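PDB 3C2G: beta-catenin homolog sys-1 from Caenorhabditis elegans, which acts as a transcription coregulator in the Wnt asymmetry pathway, binding the TCF factor POP-1 directly and activating or repressing target genes. Local coordinates for residues I119-I123 against V140-F144; L173-F177 against I190-F194. All coordinates share one frame; numbering follows the deposited sequence.

Contact 1 (I119-I123 against V140-F144)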
ATOM      1  N   ILE A 119      19.821  -7.634 -28.534  1.00 40.79           N
ATOM      2  CA  ILE A 119      18.882  -6.564 -28.196  1.00 41.90           C
ATOM      3  C   ILE A 119      19.309  -5.887 -26.900  1.00 42.97           C
ATOM      4  O   ILE A 119      19.567  -4.686 -26.870  1.00 43.30           O
ATOM      5  CB  ILE A 119      17.423  -7.093 -28.077  1.00 41.37           C
ATOM      6  CG1 ILE A 119      16.812  -7.314 -29.465  1.00 41.60           C
ATOM      7  CG2 ILE A 119      16.550  -6.157 -27.234  1.00 40.81           C
ATOM      8  CD1 ILE A 119      16.399  -6.061 -30.190  1.00 43.85           C
ATOM      9  N   CYS A 120      19.409  -6.678 -25.844  1.00 44.32           N
ATOM     10  CA  CYS A 120      19.793  -6.173 -24.554  1.00 44.54           C
ATOM     11  C   CYS A 120      21.142  -5.437 -24.610  1.00 44.03           C
ATOM     12  O   CYS A 120      21.372  -4.489 -23.855  1.00 44.24           O
ATOM     13  CB  CYS A 120      19.784  -7.309 -23.533  1.00 45.01           C
ATOM     14  SG  CYS A 120      21.167  -7.302 -22.411  1.00 47.74           S
ATOM     15  N   ASN A 121      22.012  -5.845 -25.525  1.00 43.01           N
ATOM     16  CA  ASN A 121      23.265  -5.130 -25.723  1.00 42.53           C
ATOM     17  C   ASN A 121      23.106  -3.709 -26.255  1.00 41.45           C
ATOM     18  O   ASN A 121      23.909  -2.840 -25.950  1.00 40.79           O
ATOM     19  CB  ASN A 121      24.212  -5.901 -26.623  1.00 42.70           C
ATOM     20  CG  ASN A 121      25.653  -5.615 -26.293  1.00 46.60           C
ATOM     21  OD1 ASN A 121      26.270  -4.689 -26.841  1.00 48.43           O
ATOM     22  ND2 ASN A 121      26.194  -6.379 -25.343  1.00 50.53           N
ATOM     23  N   LEU A 122      22.063  -3.476 -27.041  1.00 40.61           N
ATOM     24  CA  LEU A 122      21.802  -2.158 -27.599  1.00 40.11           C
ATOM     25  C   LEU A 122      21.319  -1.111 -26.568  1.00 40.58           C
ATOM     26  O   LEU A 122      21.353   0.086 -26.854  1.00 40.10           O
ATOM     27  CB  LEU A 122      20.806  -2.264 -28.750  1.00 39.84           C
ATOM     28  CG  LEU A 122      21.288  -3.021 -29.992  1.00 39.80           C
ATOM     29  CD1 LEU A 122      20.149  -3.786 -30.651  1.00 40.75           C
ATOM     30  CD2 LEU A 122      21.921  -2.090 -30.972  1.00 39.61           C
ATOM     31  N   ILE A 123      20.864  -1.552 -25.391  1.00 40.39           N
ATOM     32  CA  ILE A 123      20.499  -0.606 -24.323  1.00 40.39           C
ATOM     33  C   ILE A 123      21.556  -0.508 -23.227  1.00 41.12           C
ATOM     34  O   ILE A 123      21.301   0.035 -22.158  1.00 41.49           O
ATOM     35  CB  ILE A 123      19.123  -0.896 -23.693  1.00 40.11           C
ATOM     36  CG1 ILE A 123      19.049  -2.338 -23.176  1.00 38.25           C
ATOM     37  CG2 ILE A 123      18.008  -0.543 -24.675  1.00 39.49           C
ATOM     38  CD1 ILE A 123      17.815  -2.623 -22.366  1.00 37.39           C
ATOM     39  N   VAL A 140      15.074   0.667 -28.943  1.00 32.87           N
ATOM     40  CA  VAL A 140      14.885  -0.585 -28.232  1.00 32.34           C
ATOM     41  C   VAL A 140      14.053  -0.405 -26.940  1.00 32.84           C
ATOM     42  O   VAL A 140      13.221  -1.259 -26.613  1.00 31.68           O
ATOM     43  CB  VAL A 140      16.231  -1.260 -27.948  1.00 32.59           C
ATOM     44  CG1 VAL A 140      16.053  -2.474 -27.039  1.00 30.90           C
ATOM     45  CG2 VAL A 140      16.906  -1.664 -29.270  1.00 32.01           C
ATOM     46  N   PHE A 141      14.258   0.709 -26.232  1.00 32.69           N
ATOM     47  CA  PHE A 141      13.399   1.048 -25.084  1.00 32.55           C
ATOM     48  C   PHE A 141      11.943   1.211 -25.490  1.00 33.20           C
ATOM     49  O   PHE A 141      11.060   0.794 -24.755  1.00 33.19           O
ATOM     50  CB  PHE A 141      13.886   2.297 -24.327  1.00 31.20           C
ATOM     51  CG  PHE A 141      15.082   2.043 -23.449  1.00 28.87           C
ATOM     52  CD1 PHE A 141      15.014   1.127 -22.404  1.00 27.80           C
ATOM     53  CD2 PHE A 141      16.268   2.719 -23.662  1.00 26.61           C
ATOM     54  CE1 PHE A 141      16.108   0.892 -21.589  1.00 26.50           C
ATOM     55  CE2 PHE A 141      17.363   2.487 -22.867  1.00 26.42           C
ATOM     56  CZ  PHE A 141      17.285   1.567 -21.819  1.00 27.99           C
ATOM     57  N   GLN A 142      11.689   1.802 -26.655  1.00 34.13           N
ATOM     58  CA  GLN A 142      10.309   1.893 -27.160  1.00 35.68           C
ATOM     59  C   GLN A 142       9.693   0.528 -27.521  1.00 35.71           C
ATOM     60  O   GLN A 142       8.482   0.339 -27.398  1.00 36.66           O
ATOM     61  CB  GLN A 142      10.236   2.816 -28.366  1.00 36.35           C
ATOM     62  CG  GLN A 142      10.136   4.289 -28.030  1.00 40.81           C
ATOM     63  CD  GLN A 142      10.430   5.150 -29.238  1.00 47.03           C
ATOM     64  OE1 GLN A 142       9.525   5.488 -30.011  1.00 49.70           O
ATOM     65  NE2 GLN A 142      11.707   5.480 -29.434  1.00 49.05           N
ATOM     66  N   ILE A 143      10.529  -0.408 -27.969  1.00 34.69           N
ATOM     67  CA  ILE A 143      10.078  -1.742 -28.345  1.00 34.07           C
ATOM     68  C   ILE A 143       9.649  -2.526 -27.098  1.00 34.50           C
ATOM     69  O   ILE A 143       8.593  -3.161 -27.093  1.00 34.54           O
ATOM     70  CB  ILE A 143      11.184  -2.495 -29.144  1.00 34.02           C
ATOM     71  CG1 ILE A 143      11.270  -1.954 -30.579  1.00 32.27           C
ATOM     72  CG2 ILE A 143      10.965  -3.999 -29.129  1.00 31.92           C
ATOM     73  CD1 ILE A 143      12.634  -2.196 -31.251  1.00 28.28           C
ATOM     74  N   PHE A 144      10.469  -2.467 -26.047  1.00 34.19           N
ATOM     75  CA  PHE A 144      10.118  -3.050 -24.755  1.00 34.77           C
ATOM     76  C   PHE A 144       8.841  -2.437 -24.209  1.00 35.93           C
ATOM     77  O   PHE A 144       7.932  -3.146 -23.810  1.00 35.75           O
ATOM     78  CB  PHE A 144      11.235  -2.836 -23.756  1.00 33.91           C
ATOM     79  CG  PHE A 144      12.325  -3.842 -23.846  1.00 33.41           C
ATOM     80  CD1 PHE A 144      12.084  -5.169 -23.548  1.00 33.83           C
ATOM     81  CD2 PHE A 144      13.611  -3.459 -24.195  1.00 33.30           C
ATOM     82  CE1 PHE A 144      13.110  -6.116 -23.623  1.00 35.42           C
ATOM     83  CE2 PHE A 144      14.647  -4.400 -24.263  1.00 35.29           C
ATOM     84  CZ  PHE A 144      14.390  -5.730 -23.976  1.00 33.77           C
TER
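Ile123 and Val140 mark the closest backbone approach of the two segments, their CA atoms 6.8 Å apart. Residues 119-122 are the last of helix 115-122, where Leu122 N bonds to Ile119 O, three residues back, and Ile123 follows the helix; residues 140-144 are a regular stretch inside helix 134-150. At that spacing the side chains, not the main chains, make the contact: within the armadillo domain, a short helix packs on a longer one.

Ile123 contributes most from its segment. Its CG1 sits between the backbone N and the carbonyl carbon (chi1 55°), which places CG2 opposite the carbonyl carbon and over Phe141. There CG2 lies 3.6 Å from the centroid of the Phe141 ring and only 13° off the ring normal, a CH-pi contact centred on the face. The same methyl touches Val140 CG1 at 3.6 Å, so one carbon fills the corner between valine and ring, while the other branch of Ile123, through CD1, reaches Phe144 CE2 at 4.1 Å.

Val140 is gripped through both branches. CG1, anti to its backbone N (chi1 172°), also meets Ile119 CG2 at 3.7 Å, and CG2 lies 4.0 Å from Leu122 CB, the two side chains crossing at about a right angle. Ile119 CG2 reaches Phe144 CZ as well, 3.9 Å away, with the side chains running past each other in opposite senses. Beyond the pair, Leu82 of helix 71-90 touches Val140.

All six touching residues are buried, and the contacts described are all carbon to carbon. Cohesion here therefore rests on shape and dispersion, with the methyl-on-ring contact as its directional element.

Contact 2 (L173-F177 against I190-F194)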
ATOM      1  N   LEU A 173      20.394  -3.406 -16.975  1.00 38.60           N
ATOM      2  CA  LEU A 173      19.407  -2.460 -16.455  1.00 39.73           C
ATOM      3  C   LEU A 173      19.894  -1.814 -15.155  1.00 41.23           C
ATOM      4  O   LEU A 173      19.683  -0.614 -14.941  1.00 41.51           O
ATOM      5  CB  LEU A 173      18.048  -3.129 -16.215  1.00 39.33           C
ATOM      6  CG  LEU A 173      17.208  -3.687 -17.374  1.00 40.26           C
ATOM      7  CD1 LEU A 173      16.056  -4.493 -16.811  1.00 40.23           C
ATOM      8  CD2 LEU A 173      16.681  -2.611 -18.342  1.00 38.76           C
ATOM      9  N   SER A 174      20.553  -2.611 -14.307  1.00 41.50           N
ATOM     10  CA  SER A 174      21.013  -2.152 -13.001  1.00 41.81           C
ATOM     11  C   SER A 174      22.106  -1.121 -13.109  1.00 41.94           C
ATOM     12  O   SER A 174      22.262  -0.297 -12.211  1.00 42.94           O
ATOM     13  CB  SER A 174      21.524  -3.316 -12.158  1.00 41.94           C
ATOM     14  OG  SER A 174      20.449  -4.142 -11.768  1.00 43.51           O
ATOM     15  N   GLU A 175      22.882  -1.176 -14.187  1.00 41.55           N
ATOM     16  CA  GLU A 175      23.991  -0.245 -14.350  1.00 42.21           C
ATOM     17  C   GLU A 175      23.464   1.196 -14.417  1.00 40.25           C
ATOM     18  O   GLU A 175      24.171   2.134 -14.073  1.00 40.81           O
ATOM     19  CB  GLU A 175      24.856  -0.612 -15.566  1.00 41.62           C
ATOM     20  CG  GLU A 175      26.231   0.087 -15.587  1.00 46.42           C
ATOM     21  CD  GLU A 175      27.143  -0.331 -16.756  1.00 47.12           C
ATOM     22  OE1 GLU A 175      26.993  -1.472 -17.276  1.00 53.25           O
ATOM     23  OE2 GLU A 175      28.024   0.483 -17.145  1.00 51.22           O
ATOM     24  N   TYR A 176      22.209   1.364 -14.821  1.00 38.26           N
ATOM     25  CA  TYR A 176      21.597   2.682 -14.826  1.00 37.49           C
ATOM     26  C   TYR A 176      21.307   3.204 -13.420  1.00 36.93           C
ATOM     27  O   TYR A 176      21.044   4.391 -13.240  1.00 35.69           O
ATOM     28  CB  TYR A 176      20.311   2.698 -15.638  1.00 36.88           C
ATOM     29  CG  TYR A 176      20.484   2.655 -17.137  1.00 37.28           C
ATOM     30  CD1 TYR A 176      20.401   3.821 -17.897  1.00 37.92           C
ATOM     31  CD2 TYR A 176      20.681   1.444 -17.808  1.00 33.41           C
ATOM     32  CE1 TYR A 176      20.510   3.788 -19.276  1.00 36.36           C
ATOM     33  CE2 TYR A 176      20.814   1.405 -19.173  1.00 34.26           C
ATOM     34  CZ  TYR A 176      20.724   2.580 -19.910  1.00 37.18           C
ATOM     35  OH  TYR A 176      20.839   2.549 -21.289  1.00 37.84           O
ATOM     36  N   PHE A 177      21.360   2.325 -12.429  1.00 37.14           N
ATOM     37  CA  PHE A 177      21.120   2.741 -11.055  1.00 37.61           C
ATOM     38  C   PHE A 177      22.412   2.912 -10.260  1.00 39.37           C
ATOM     39  O   PHE A 177      22.380   3.069  -9.030  1.00 40.35           O
ATOM     40  CB  PHE A 177      20.149   1.787 -10.360  1.00 35.83           C
ATOM     41  CG  PHE A 177      18.759   1.801 -10.941  1.00 34.10           C
ATOM     42  CD1 PHE A 177      18.232   2.956 -11.509  1.00 31.37           C
ATOM     43  CD2 PHE A 177      17.964   0.662 -10.894  1.00 33.75           C
ATOM     44  CE1 PHE A 177      16.953   2.972 -12.043  1.00 30.57           C
ATOM     45  CE2 PHE A 177      16.675   0.669 -11.416  1.00 32.64           C
ATOM     46  CZ  PHE A 177      16.170   1.838 -11.997  1.00 32.43           C
ATOM     47  N   ILE A 190      13.167   1.713 -18.340  1.00 34.94           N
ATOM     48  CA  ILE A 190      13.912   0.912 -17.376  1.00 35.82           C
ATOM     49  C   ILE A 190      13.032   0.513 -16.187  1.00 36.36           C
ATOM     50  O   ILE A 190      13.150  -0.599 -15.678  1.00 36.75           O
ATOM     51  CB  ILE A 190      15.183   1.635 -16.907  1.00 36.27           C
ATOM     52  CG1 ILE A 190      16.235   1.567 -18.015  1.00 38.53           C
ATOM     53  CG2 ILE A 190      15.750   0.997 -15.658  1.00 34.33           C
ATOM     54  CD1 ILE A 190      17.149   2.754 -18.061  1.00 41.81           C
ATOM     55  N   PHE A 191      12.129   1.400 -15.777  1.00 36.13           N
ATOM     56  CA  PHE A 191      11.188   1.072 -14.716  1.00 36.27           C
ATOM     57  C   PHE A 191      10.126   0.092 -15.173  1.00 36.49           C
ATOM     58  O   PHE A 191       9.836  -0.876 -14.478  1.00 36.92           O
ATOM     59  CB  PHE A 191      10.560   2.341 -14.122  1.00 35.71           C
ATOM     60  CG  PHE A 191      11.546   3.193 -13.374  1.00 35.56           C
ATOM     61  CD1 PHE A 191      11.923   2.860 -12.078  1.00 33.53           C
ATOM     62  CD2 PHE A 191      12.126   4.308 -13.982  1.00 33.10           C
ATOM     63  CE1 PHE A 191      12.848   3.640 -11.378  1.00 35.45           C
ATOM     64  CE2 PHE A 191      13.053   5.091 -13.302  1.00 32.87           C
ATOM     65  CZ  PHE A 191      13.419   4.762 -11.995  1.00 35.56           C
ATOM     66  N   ILE A 192       9.549   0.345 -16.344  1.00 37.23           N
ATOM     67  CA  ILE A 192       8.537  -0.545 -16.930  1.00 37.10           C
ATOM     68  C   ILE A 192       9.017  -1.997 -16.970  1.00 36.29           C
ATOM     69  O   ILE A 192       8.290  -2.896 -16.569  1.00 37.15           O
ATOM     70  CB  ILE A 192       8.127  -0.066 -18.339  1.00 37.58           C
ATOM     71  CG1 ILE A 192       7.566   1.368 -18.279  1.00 39.79           C
ATOM     72  CG2 ILE A 192       7.121  -1.016 -18.967  1.00 37.86           C
ATOM     73  CD1 ILE A 192       6.357   1.556 -17.334  1.00 41.33           C
ATOM     74  N   ILE A 193      10.259  -2.202 -17.397  1.00 34.98           N
ATOM     75  CA  ILE A 193      10.846  -3.529 -17.520  1.00 34.45           C
ATOM     76  C   ILE A 193      11.086  -4.199 -16.161  1.00 35.12           C
ATOM     77  O   ILE A 193      10.729  -5.360 -15.973  1.00 35.16           O
ATOM     78  CB  ILE A 193      12.160  -3.487 -18.346  1.00 33.97           C
ATOM     79  CG1 ILE A 193      11.876  -2.983 -19.762  1.00 31.71           C
ATOM     80  CG2 ILE A 193      12.814  -4.857 -18.386  1.00 31.59           C
ATOM     81  CD1 ILE A 193      13.052  -2.350 -20.442  1.00 29.38           C
ATOM     82  N   PHE A 194      11.702  -3.479 -15.226  1.00 35.63           N
ATOM     83  CA  PHE A 194      11.834  -3.955 -13.846  1.00 36.21           C
ATOM     84  C   PHE A 194      10.479  -4.335 -13.261  1.00 36.60           C
ATOM     85  O   PHE A 194      10.310  -5.427 -12.734  1.00 36.54           O
ATOM     86  CB  PHE A 194      12.522  -2.923 -12.956  1.00 36.06           C
ATOM     87  CG  PHE A 194      14.005  -3.086 -12.887  1.00 37.13           C
ATOM     88  CD1 PHE A 194      14.566  -4.280 -12.435  1.00 40.05           C
ATOM     89  CD2 PHE A 194      14.846  -2.055 -13.264  1.00 38.05           C
ATOM     90  CE1 PHE A 194      15.947  -4.455 -12.375  1.00 39.64           C
ATOM     91  CE2 PHE A 194      16.233  -2.216 -13.205  1.00 39.86           C
ATOM     92  CZ  PHE A 194      16.782  -3.421 -12.759  1.00 38.96           C
TER
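Phe177, Phe191 and Phe194 form an aromatic cluster between residues 173-177 and helix 189-198 of the armadillo domain. Phe177 is common to both ring pairs. Against Phe194 the planes are nearly parallel, at 21°, but with centroids 5.6 Å apart the rings are displaced past each other and barely overlap, meeting through Phe177 CE2 and Phe194 CE2. Against Phe191 the planes are inclined at 42°, and Phe177 CZ comes within 3.8 Å of Phe191 CE1.

Leu173 covers Phe194: its CD1 stands 4.2 Å from the ring centroid, 9° off the normal, and also packs on Ile193 CG2. Ser174 OG approaches the edge of the same ring, close to its plane, though its hydrogen bond is to Val170 O.

Ile190 serves two rings with separate branches. CG2, anti to the backbone N, touches Phe177 CZ, whereas CG1, anti to the carbonyl carbon and beside the backbone N, carries CD1 over a face of Tyr176, displaced from the centre toward the rim. The Tyr176 hydroxyl is hydrogen-bonded to Ile123 O and Gln128 NE2. An alanine at Tyr176 is likely to strip Ile190 CD1 of its aromatic cover and deprive Ile123 O of that hydroxyl partner. The closest atom on that face is Tyr176 CD1, 3.4 Å from Ile190 CD1.

How the contacts relate
From the N terminus, contact 1 is met first: helix 134-150 folds back onto the end of helix 115-122, with 16 residues between segments 119-123 and 140-144. Contact 2 closes later, bringing helix 189-198 against residues 173-177, with 12 residues between its two segments. The loops are in series, neither nesting nor crossing. Their centres are nevertheless only 12 Å apart, and they touch directly. The hydrogen bond between Tyr176 and Ile123 links the first segments of the two pairs. Phe141 CE1 packs on Ile190 CG1 at 3.6 Å, and Phe144 CG on Ile193 CD1, tying helix 134-150 to helix 189-198.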